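Local coordinates for protein adhesin LabA (Helicobacter pylori, PDB 6GMM) that acts as an outer-membrane adhesin of the gastric pathogen, with an extracellular domain reported to be specific for LacdiNAc sugars, at residues A70-Y78 and F318-E328; A304-E312 and V354-I365. All coordinates share one frame; numbering follows the deposited sequence.

Two neighbouring packing sites in the helical body of the LabA exodomain show how distant parts of a chain are joined through successive helices. The centres of contact 1 and contact 2 lie about 18 Å apart. Their segments alternate along the sequence: helix 287-311 of contact 2 is followed by helix 316-323 of contact 1, and helix 327-330 of contact 1 precedes helix 354-366 of contact 2. They also touch directly, V319 CG2 lying 3.8 Å from F311 CZ and L323 CD1 4.2 Å from V354 CG1. The centre of contact 2 sits about 10 Å from the centre of the chain and that of contact 1 about 24 Å. No bound sugar marks either one.

Contact 1: A70-Y78 and F318-E328; sequences AGLWQVMSY and FVKDSLGVCHE
Helix 70-76 passes helix 318-323 with axes 11.2 Å apart at closest approach and a crossing angle of 46°, and the backbones come nearest just beyond that second helix, where the CA atoms of V75 and C326 are 5.7 Å apart. V75 fills this approach with both of its branches. CG1, lodged between its backbone N and carbonyl carbon, meets both F318 CZ (3.7 Å) and L323 CD2, while CG2 reaches the carbonyl O of S322 and CB of C326. F318 arrives from the opposite direction to V75, and its ring tip also grazes L72 CD1. The L323 side chain crosses V75 at about a right angle, and its CD2 also lies 3.8 Å from G71 O.

Helix 57-76, in the region matching the SabA-type adhesion domain, is thus joined to a part of the chain some 240 residues later. A type I turn from L323 to C326 leads into the short helix 327-330, with C326 at its N-cap position. The disulfide from C326 to C351 ties this helix start to the chain leading into helix 354-366. Beyond it, H327 and Y78 form a T-shaped pair: the imidazole presents its edge to the phenol face, planes at 79° and centroids 4.5 Å apart, with H327 NE2 3.4 Å from Y78 CE1, toward the rim of the ring.

One residue further on, E328 meets Q74: amide and carboxylate are stacked, their planes only 12° apart, and Q74 CD is 3.9 Å from E328 CG. A water lies within hydrogen-bonding distance of E328 OE1 and accepts weakly from Q74 NE2. Their firmer partners lie elsewhere: the Q74 amide bonds to Y138, A349 and C351, and the E328 carboxylate to the backbone N of S103 and to H333.

Contact 2: A304-E312 and V354-I365; sequences AQAVVKDFE and VGETVTNLKDSI
A roughly antiparallel, steeply crossed helix pair within the helical body of the adhesin brings A304, V308 and F311 of one helix against V354, V358, L361 and I365 of the other. The axes of helix 304-311 and helix 354-365 come within 10.1 Å, with 141° between their N-to-C directions, and no hydrogen bond crosses between them, so the join is largely apolar.

V308 holds the middle. Its CG2 meets I365 CD1 tip to tip at 3.7 Å and slides past L361, whose CD2 comes equally near, while V308 CG1, anti to the backbone N (chi1 179°), lies across the K362 chain at 3.6 Å from K362 CD. L361 CD2 also reaches V307 CG1, and I365 CD1 packs against A304 at one end of the interface. Beside it, Q305 folds back at chi2 (55°), laying OE1 3.7 Å from I365 CD1.

The pattern of contacting residues, spaced three or four apart on both helices, is that of ordinary helix-helix packing. Two other helices pack against the pair: helix 57-76 touches A304 and S364 through P57, and helix 239-264 meets V307 and D310, the latter's OD2 bonding to N251 ND2.

Toward the C-terminal end of helix 304-311, F311 spreads its ring between V354 and V358. F311 CZ stands 3.5 Å from V354 CG1, and F311 CD2 the same distance from V358 CG2; both methyls approach the ring obliquely.

Where the interface meets solvent, E312 extends toward K362 from the opposite direction. E312 OE2 touches K362 CD at 3.6 Å. K362 is bent at chi3 and chi4, and its NZ ends 4.1 Å from E312 OE2, beyond a salt bridge; the opposite charges may still attract weakly.

Contact 1: A70-Y78 and F318-E328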
loop_
_atom_site.group_PDB
_atom_site.type_symbol
_atom_site.label_atom_id
_atom_site.label_comp_id
_atom_site.label_asym_id
_atom_site.label_seq_id
_atom_site.Cartn_x
_atom_site.Cartn_y
_atom_site.Cartn_z
ATOM N N ALA A 70 -16.859 -0.883 -3.909
ATOM C CA ALA A 70 -18.029 -1.371 -4.632
ATOM C C ALA A 70 -18.872 -2.278 -3.726
ATOM O O ALA A 70 -20.095 -2.180 -3.729
ATOM C CB ALA A 70 -17.606 -2.121 -5.891
ATOM N N GLY A 71 -18.220 -3.136 -2.967
ATOM C CA GLY A 71 -18.881 -4.055 -2.045
ATOM C C GLY A 71 -19.705 -3.360 -0.970
ATOM O O GLY A 71 -20.809 -3.818 -0.678
ATOM N N LEU A 72 -19.189 -2.246 -0.357
ATOM C CA LEU A 72 -19.964 -1.535 0.676
ATOM C C LEU A 72 -21.266 -1.052 0.030
ATOM O O LEU A 72 -22.338 -1.371 0.529
ATOM C CB LEU A 72 -19.210 -0.371 1.355
ATOM C CG LEU A 72 -19.928 0.331 2.554
ATOM C CD1 LEU A 72 -19.936 -0.545 3.797
ATOM C CD2 LEU A 72 -19.262 1.669 2.911
ATOM N N TRP A 73 -21.150 -0.382 -1.136
ATOM C CA TRP A 73 -22.267 0.135 -1.894
ATOM C C TRP A 73 -23.232 -0.975 -2.247
ATOM O O TRP A 73 -24.419 -0.807 -2.002
ATOM C CB TRP A 73 -21.773 0.854 -3.148
ATOM C CG TRP A 73 -22.872 1.378 -4.034
ATOM C CD1 TRP A 73 -23.133 1.005 -5.318
ATOM C CD2 TRP A 73 -23.878 2.345 -3.686
ATOM N NE1 TRP A 73 -24.196 1.723 -5.814
ATOM C CE2 TRP A 73 -24.672 2.552 -4.835
ATOM C CE3 TRP A 73 -24.122 3.133 -2.544
ATOM C CZ2 TRP A 73 -25.747 3.453 -4.851
ATOM C CZ3 TRP A 73 -25.176 4.031 -2.567
ATOM C CH2 TRP A 73 -25.994 4.163 -3.700
ATOM N N GLN A 74 -22.742 -2.119 -2.756
ATOM C CA GLN A 74 -23.628 -3.240 -3.081
ATOM C C GLN A 74 -24.346 -3.814 -1.870
ATOM O O GLN A 74 -25.497 -4.209 -1.991
ATOM C CB GLN A 74 -22.894 -4.383 -3.781
ATOM C CG GLN A 74 -22.554 -4.094 -5.233
ATOM C CD GLN A 74 -21.492 -5.027 -5.775
ATOM O OE1 GLN A 74 -20.875 -5.812 -5.059
ATOM N NE2 GLN A 74 -21.271 -4.988 -7.071
ATOM N N VAL A 75 -23.676 -3.919 -0.740
ATOM C CA VAL A 75 -24.282 -4.552 0.425
ATOM C C VAL A 75 -25.254 -3.630 1.202
ATOM O O VAL A 75 -26.108 -4.166 1.920
ATOM C CB VAL A 75 -23.215 -5.212 1.350
ATOM C CG1 VAL A 75 -22.667 -4.232 2.380
ATOM C CG2 VAL A 75 -23.778 -6.464 2.019
ATOM N N MET A 76 -25.164 -2.275 1.075
ATOM C CA MET A 76 -26.132 -1.510 1.879
ATOM C C MET A 76 -27.023 -0.464 1.098
ATOM O O MET A 76 -27.895 0.139 1.723
ATOM C CB MET A 76 -25.459 -0.858 3.098
ATOM C CG MET A 76 -24.183 -0.127 2.789
ATOM S SD MET A 76 -24.502 1.412 1.912
ATOM C CE MET A 76 -25.035 2.476 3.323
ATOM N N SER A 77 -26.824 -0.272 -0.221
ATOM C CA SER A 77 -27.592 0.681 -1.039
ATOM C C SER A 77 -29.112 0.405 -1.000
ATOM O O SER A 77 -29.927 1.344 -0.933
ATOM C CB SER A 77 -27.086 0.680 -2.475
ATOM O OG SER A 77 -27.225 -0.608 -3.064
ATOM N N TYR A 78 -29.485 -0.893 -0.955
ATOM C CA TYR A 78 -30.871 -1.297 -0.859
ATOM C C TYR A 78 -31.552 -0.747 0.389
ATOM O O TYR A 78 -32.737 -0.460 0.333
ATOM C CB TYR A 78 -31.009 -2.828 -0.959
ATOM C CG TYR A 78 -30.868 -3.585 0.338
ATOM C CD1 TYR A 78 -29.618 -3.929 0.833
ATOM C CD2 TYR A 78 -31.990 -4.014 1.042
ATOM C CE1 TYR A 78 -29.482 -4.647 2.022
ATOM C CE2 TYR A 78 -31.869 -4.731 2.231
ATOM C CZ TYR A 78 -30.611 -5.030 2.729
ATOM O OH TYR A 78 -30.492 -5.737 3.903
ATOM N N PHE A 318 -18.794 -9.505 9.183
ATOM C CA PHE A 318 -19.333 -8.655 8.132
ATOM C C PHE A 318 -18.730 -9.074 6.786
ATOM O O PHE A 318 -19.386 -8.977 5.757
ATOM C CB PHE A 318 -19.055 -7.164 8.434
ATOM C CG PHE A 318 -19.609 -6.207 7.401
ATOM C CD1 PHE A 318 -20.984 -6.137 7.152
ATOM C CD2 PHE A 318 -18.762 -5.402 6.649
ATOM C CE1 PHE A 318 -21.487 -5.253 6.201
ATOM C CE2 PHE A 318 -19.275 -4.522 5.685
ATOM C CZ PHE A 318 -20.629 -4.449 5.479
ATOM N N VAL A 319 -17.495 -9.532 6.788
ATOM C CA VAL A 319 -16.853 -9.962 5.544
ATOM C C VAL A 319 -17.438 -11.312 5.100
ATOM O O VAL A 319 -17.934 -11.393 3.979
ATOM C CB VAL A 319 -15.305 -9.953 5.597
ATOM C CG1 VAL A 319 -14.705 -10.400 4.256
ATOM C CG2 VAL A 319 -14.784 -8.561 5.974
ATOM N N LYS A 320 -17.455 -12.331 6.000
ATOM C CA LYS A 320 -17.948 -13.662 5.665
ATOM C C LYS A 320 -19.480 -13.801 5.647
ATOM O O LYS A 320 -19.981 -14.474 4.748
ATOM C CB LYS A 320 -17.305 -14.769 6.548
ATOM C CG LYS A 320 -17.632 -14.757 8.044
ATOM N N ASP A 321 -20.217 -13.195 6.605
ATOM C CA ASP A 321 -21.665 -13.394 6.709
ATOM C C ASP A 321 -22.550 -12.225 6.219
ATOM O O ASP A 321 -23.752 -12.229 6.447
ATOM C CB ASP A 321 -22.038 -13.797 8.138
ATOM C CG ASP A 321 -21.382 -15.081 8.584
ATOM O OD1 ASP A 321 -21.353 -16.042 7.785
ATOM O OD2 ASP A 321 -20.901 -15.129 9.730
ATOM N N SER A 322 -21.973 -11.275 5.494
ATOM C CA SER A 322 -22.731 -10.200 4.873
ATOM C C SER A 322 -22.186 -9.952 3.484
ATOM O O SER A 322 -22.935 -10.134 2.537
ATOM C CB SER A 322 -22.754 -8.935 5.727
ATOM O OG SER A 322 -23.627 -9.081 6.837
ATOM N N LEU A 323 -20.874 -9.618 3.335
ATOM C CA LEU A 323 -20.309 -9.347 2.010
ATOM C C LEU A 323 -20.271 -10.582 1.112
ATOM O O LEU A 323 -20.625 -10.505 -0.055
ATOM C CB LEU A 323 -18.922 -8.677 2.094
ATOM C CG LEU A 323 -18.867 -7.318 2.798
ATOM C CD1 LEU A 323 -17.431 -6.934 3.134
ATOM C CD2 LEU A 323 -19.522 -6.243 1.964
ATOM N N GLY A 324 -19.876 -11.710 1.672
ATOM C CA GLY A 324 -19.757 -12.948 0.918
ATOM C C GLY A 324 -21.084 -13.604 0.636
ATOM O O GLY A 324 -21.132 -14.576 -0.118
ATOM N N VAL A 325 -22.170 -13.082 1.264
ATOM C CA VAL A 325 -23.556 -13.573 1.185
ATOM C C VAL A 325 -24.508 -12.414 0.694
ATOM O O VAL A 325 -25.723 -12.497 0.835
ATOM C CB VAL A 325 -23.953 -14.206 2.565
ATOM C CG1 VAL A 325 -25.345 -14.813 2.544
ATOM C CG2 VAL A 325 -22.962 -15.278 2.984
ATOM N N CYS A 326 -23.945 -11.364 0.056
ATOM C CA CYS A 326 -24.680 -10.198 -0.467
ATOM C C CYS A 326 -25.745 -10.582 -1.487
ATOM O O CYS A 326 -25.764 -11.709 -1.982
ATOM C CB CYS A 326 -23.705 -9.198 -1.072
ATOM S SG CYS A 326 -22.832 -9.840 -2.529
ATOM N N HIS A 327 -26.594 -9.619 -1.847
ATOM C CA HIS A 327 -27.678 -9.825 -2.802
ATOM C C HIS A 327 -27.179 -10.143 -4.232
ATOM O O HIS A 327 -27.869 -10.878 -4.937
ATOM C CB HIS A 327 -28.680 -8.643 -2.772
ATOM C CG HIS A 327 -29.316 -8.408 -1.424
ATOM N ND1 HIS A 327 -29.793 -9.465 -0.644
ATOM C CD2 HIS A 327 -29.568 -7.243 -0.777
ATOM C CE1 HIS A 327 -30.306 -8.908 0.448
ATOM N NE2 HIS A 327 -30.202 -7.574 0.412
ATOM N N GLU A 328 -25.979 -9.646 -4.633
ATOM C CA GLU A 328 -25.370 -9.913 -5.944
ATOM C C GLU A 328 -25.098 -11.413 -6.136
ATOM O O GLU A 328 -25.455 -11.951 -7.178
ATOM C CB GLU A 328 -24.072 -9.111 -6.130
ATOM C CG GLU A 328 -24.326 -7.636 -6.386
ATOM C CD GLU A 328 -24.740 -7.285 -7.799
ATOM O OE1 GLU A 328 -24.041 -7.696 -8.752
ATOM O OE2 GLU A 328 -25.753 -6.571 -7.954
HETATM O O HOH W 1 -21.224 -7.152 -8.862
#

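Contact 2: A304-E312 and V354-I365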
loop_
_atom_site.group_PDB
_atom_site.type_symbol
_atom_site.label_atom_id
_atom_site.label_comp_id
_atom_site.label_asym_id
_atom_site.label_seq_id
_atom_site.Cartn_x
_atom_site.Cartn_y
_atom_site.Cartn_z
ATOM N N ALA A 304 0.959 -1.529 0.477
ATOM C CA ALA A 304 0.179 -2.773 0.255
ATOM C C ALA A 304 -0.115 -3.435 1.616
ATOM O O ALA A 304 -1.241 -3.806 1.889
ATOM C CB ALA A 304 0.947 -3.736 -0.637
ATOM N N GLN A 305 0.872 -3.555 2.477
ATOM C CA GLN A 305 0.659 -4.099 3.824
ATOM C C GLN A 305 -0.326 -3.217 4.643
ATOM O O GLN A 305 -1.180 -3.767 5.350
ATOM C CB GLN A 305 2.021 -4.266 4.562
ATOM C CG GLN A 305 1.915 -4.899 5.964
ATOM C CD GLN A 305 1.217 -6.248 6.043
ATOM O OE1 GLN A 305 1.196 -7.046 5.096
ATOM N NE2 GLN A 305 0.695 -6.560 7.220
ATOM N N ALA A 306 -0.240 -1.860 4.519
ATOM C CA ALA A 306 -1.129 -0.963 5.278
ATOM C C ALA A 306 -2.581 -1.137 4.860
ATOM O O ALA A 306 -3.501 -0.980 5.681
ATOM C CB ALA A 306 -0.702 0.479 5.112
ATOM N N VAL A 307 -2.784 -1.473 3.579
ATOM C CA VAL A 307 -4.113 -1.739 3.025
ATOM C C VAL A 307 -4.674 -2.975 3.759
ATOM O O VAL A 307 -5.850 -2.940 4.116
ATOM C CB VAL A 307 -4.098 -1.916 1.489
ATOM C CG1 VAL A 307 -5.440 -2.493 0.981
ATOM C CG2 VAL A 307 -3.749 -0.591 0.781
ATOM N N VAL A 308 -3.826 -4.020 4.015
ATOM C CA VAL A 308 -4.234 -5.249 4.730
ATOM C C VAL A 308 -4.711 -4.860 6.121
ATOM O O VAL A 308 -5.817 -5.217 6.526
ATOM C CB VAL A 308 -3.131 -6.344 4.822
ATOM C CG1 VAL A 308 -3.623 -7.563 5.600
ATOM C CG2 VAL A 308 -2.616 -6.756 3.453
ATOM N N LYS A 309 -3.889 -4.072 6.806
ATOM C CA LYS A 309 -4.114 -3.612 8.164
ATOM C C LYS A 309 -5.360 -2.762 8.308
ATOM O O LYS A 309 -6.054 -2.931 9.307
ATOM C CB LYS A 309 -2.866 -2.911 8.710
ATOM C CG LYS A 309 -1.637 -3.847 8.799
ATOM C CD LYS A 309 -1.889 -5.228 9.445
ATOM C CE LYS A 309 -1.996 -5.218 10.950
ATOM N NZ LYS A 309 -2.127 -6.601 11.496
ATOM N N ASP A 310 -5.680 -1.908 7.302
ATOM C CA ASP A 310 -6.915 -1.095 7.294
ATOM C C ASP A 310 -8.145 -2.018 7.128
ATOM O O ASP A 310 -9.119 -1.923 7.896
ATOM C CB ASP A 310 -6.894 -0.054 6.164
ATOM C CG ASP A 310 -5.802 0.984 6.243
ATOM O OD1 ASP A 310 -5.475 1.429 7.377
ATOM O OD2 ASP A 310 -5.300 1.392 5.170
ATOM N N PHE A 311 -8.063 -2.941 6.144
ATOM C CA PHE A 311 -9.102 -3.917 5.861
ATOM C C PHE A 311 -9.464 -4.776 7.094
ATOM O O PHE A 311 -10.635 -5.108 7.288
ATOM C CB PHE A 311 -8.706 -4.817 4.680
ATOM C CG PHE A 311 -9.840 -5.747 4.302
ATOM C CD1 PHE A 311 -10.912 -5.289 3.550
ATOM C CD2 PHE A 311 -9.887 -7.047 4.793
ATOM C CE1 PHE A 311 -11.986 -6.128 3.254
ATOM C CE2 PHE A 311 -10.956 -7.888 4.492
ATOM C CZ PHE A 311 -11.999 -7.426 3.726
ATOM N N GLU A 312 -8.494 -5.086 7.936
ATOM C CA GLU A 312 -8.707 -5.935 9.107
ATOM C C GLU A 312 -9.382 -5.212 10.263
ATOM O O GLU A 312 -9.717 -5.867 11.252
ATOM C CB GLU A 312 -7.408 -6.626 9.551
ATOM C CG GLU A 312 -6.997 -7.771 8.639
ATOM C CD GLU A 312 -5.688 -8.459 8.983
ATOM O OE1 GLU A 312 -5.121 -8.190 10.069
ATOM O OE2 GLU A 312 -5.251 -9.306 8.170
ATOM N N VAL A 354 -14.536 -9.873 -2.308
ATOM C CA VAL A 354 -13.757 -9.129 -1.303
ATOM C C VAL A 354 -12.866 -10.083 -0.494
ATOM O O VAL A 354 -11.659 -9.844 -0.376
ATOM C CB VAL A 354 -14.672 -8.236 -0.421
ATOM C CG1 VAL A 354 -13.983 -7.796 0.862
ATOM C CG2 VAL A 354 -15.163 -7.018 -1.198
ATOM N N GLY A 355 -13.470 -11.165 -0.002
ATOM C CA GLY A 355 -12.825 -12.203 0.800
ATOM C C GLY A 355 -11.622 -12.888 0.174
ATOM O O GLY A 355 -10.609 -13.092 0.845
ATOM N N GLU A 356 -11.730 -13.262 -1.108
ATOM C CA GLU A 356 -10.640 -13.900 -1.837
ATOM C C GLU A 356 -9.548 -12.880 -2.195
ATOM O O GLU A 356 -8.378 -13.249 -2.255
ATOM C CB GLU A 356 -11.140 -14.669 -3.080
ATOM C CG GLU A 356 -11.743 -13.807 -4.186
ATOM C CD GLU A 356 -11.838 -14.452 -5.558
ATOM O OE1 GLU A 356 -11.037 -14.070 -6.444
ATOM O OE2 GLU A 356 -12.730 -15.310 -5.758
ATOM N N THR A 357 -9.918 -11.596 -2.410
ATOM C CA THR A 357 -8.908 -10.591 -2.745
ATOM C C THR A 357 -7.977 -10.321 -1.542
ATOM O O THR A 357 -6.761 -10.257 -1.749
ATOM C CB THR A 357 -9.537 -9.336 -3.351
ATOM O OG1 THR A 357 -10.291 -9.727 -4.508
ATOM C CG2 THR A 357 -8.482 -8.288 -3.751
ATOM N N VAL A 358 -8.528 -10.251 -0.291
ATOM C CA VAL A 358 -7.714 -10.038 0.916
ATOM C C VAL A 358 -6.746 -11.225 1.083
ATOM O O VAL A 358 -5.569 -11.009 1.365
ATOM C CB VAL A 358 -8.486 -9.647 2.217
ATOM C CG1 VAL A 358 -9.364 -10.778 2.736
ATOM C CG2 VAL A 358 -7.518 -9.176 3.310
ATOM N N THR A 359 -7.202 -12.446 0.779
ATOM C CA THR A 359 -6.358 -13.643 0.801
ATOM C C THR A 359 -5.261 -13.500 -0.247
ATOM O O THR A 359 -4.098 -13.641 0.109
ATOM C CB THR A 359 -7.202 -14.908 0.607
ATOM O OG1 THR A 359 -8.074 -15.018 1.731
ATOM C CG2 THR A 359 -6.356 -16.178 0.488
ATOM N N ASN A 360 -5.615 -13.164 -1.509
ATOM C CA ASN A 360 -4.637 -12.982 -2.595
ATOM C C ASN A 360 -3.641 -11.869 -2.330
ATOM O O ASN A 360 -2.494 -12.007 -2.716
ATOM C CB ASN A 360 -5.332 -12.796 -3.936
ATOM C CG ASN A 360 -6.051 -14.038 -4.392
ATOM O OD1 ASN A 360 -5.973 -15.103 -3.758
ATOM N ND2 ASN A 360 -6.779 -13.934 -5.494
ATOM N N LEU A 361 -4.044 -10.806 -1.615
ATOM C CA LEU A 361 -3.140 -9.710 -1.253
ATOM C C LEU A 361 -2.167 -10.144 -0.158
ATOM O O LEU A 361 -0.947 -9.930 -0.306
ATOM C CB LEU A 361 -3.939 -8.450 -0.849
ATOM C CG LEU A 361 -3.171 -7.267 -0.226
ATOM C CD1 LEU A 361 -2.122 -6.686 -1.175
ATOM C CD2 LEU A 361 -4.117 -6.182 0.169
ATOM N N LYS A 362 -2.675 -10.787 0.924
ATOM C CA LYS A 362 -1.789 -11.262 2.003
ATOM C C LYS A 362 -0.791 -12.289 1.461
ATOM O O LYS A 362 0.413 -12.196 1.769
ATOM C CB LYS A 362 -2.581 -11.817 3.206
ATOM C CG LYS A 362 -3.516 -10.793 3.900
ATOM C CD LYS A 362 -3.820 -11.132 5.389
ATOM C CE LYS A 362 -4.622 -12.394 5.651
ATOM N NZ LYS A 362 -6.081 -12.193 5.434
ATOM N N ASP A 363 -1.280 -13.236 0.613
ATOM C CA ASP A 363 -0.448 -14.264 -0.030
ATOM C C ASP A 363 0.636 -13.636 -0.912
ATOM O O ASP A 363 1.762 -14.103 -0.866
ATOM C CB ASP A 363 -1.300 -15.257 -0.855
ATOM C CG ASP A 363 -2.129 -16.245 -0.037
ATOM O OD1 ASP A 363 -2.081 -16.175 1.219
ATOM O OD2 ASP A 363 -2.828 -17.092 -0.653
ATOM N N SER A 364 0.299 -12.567 -1.684
ATOM C CA SER A 364 1.250 -11.886 -2.566
ATOM C C SER A 364 2.347 -11.189 -1.783
ATOM O O SER A 364 3.477 -11.139 -2.254
ATOM C CB SER A 364 0.541 -10.900 -3.491
ATOM O OG SER A 364 0.479 -9.603 -2.919
ATOM N N ILE A 365 2.013 -10.639 -0.602
ATOM C CA ILE A 365 2.980 -9.964 0.284
ATOM C C ILE A 365 3.930 -11.010 0.888
ATOM O O ILE A 365 5.146 -10.839 0.823
ATOM C CB ILE A 365 2.253 -9.097 1.345
ATOM C CG1 ILE A 365 1.515 -7.929 0.650
ATOM C CG2 ILE A 365 3.219 -8.586 2.427
ATOM C CD1 ILE A 365 0.480 -7.189 1.513
#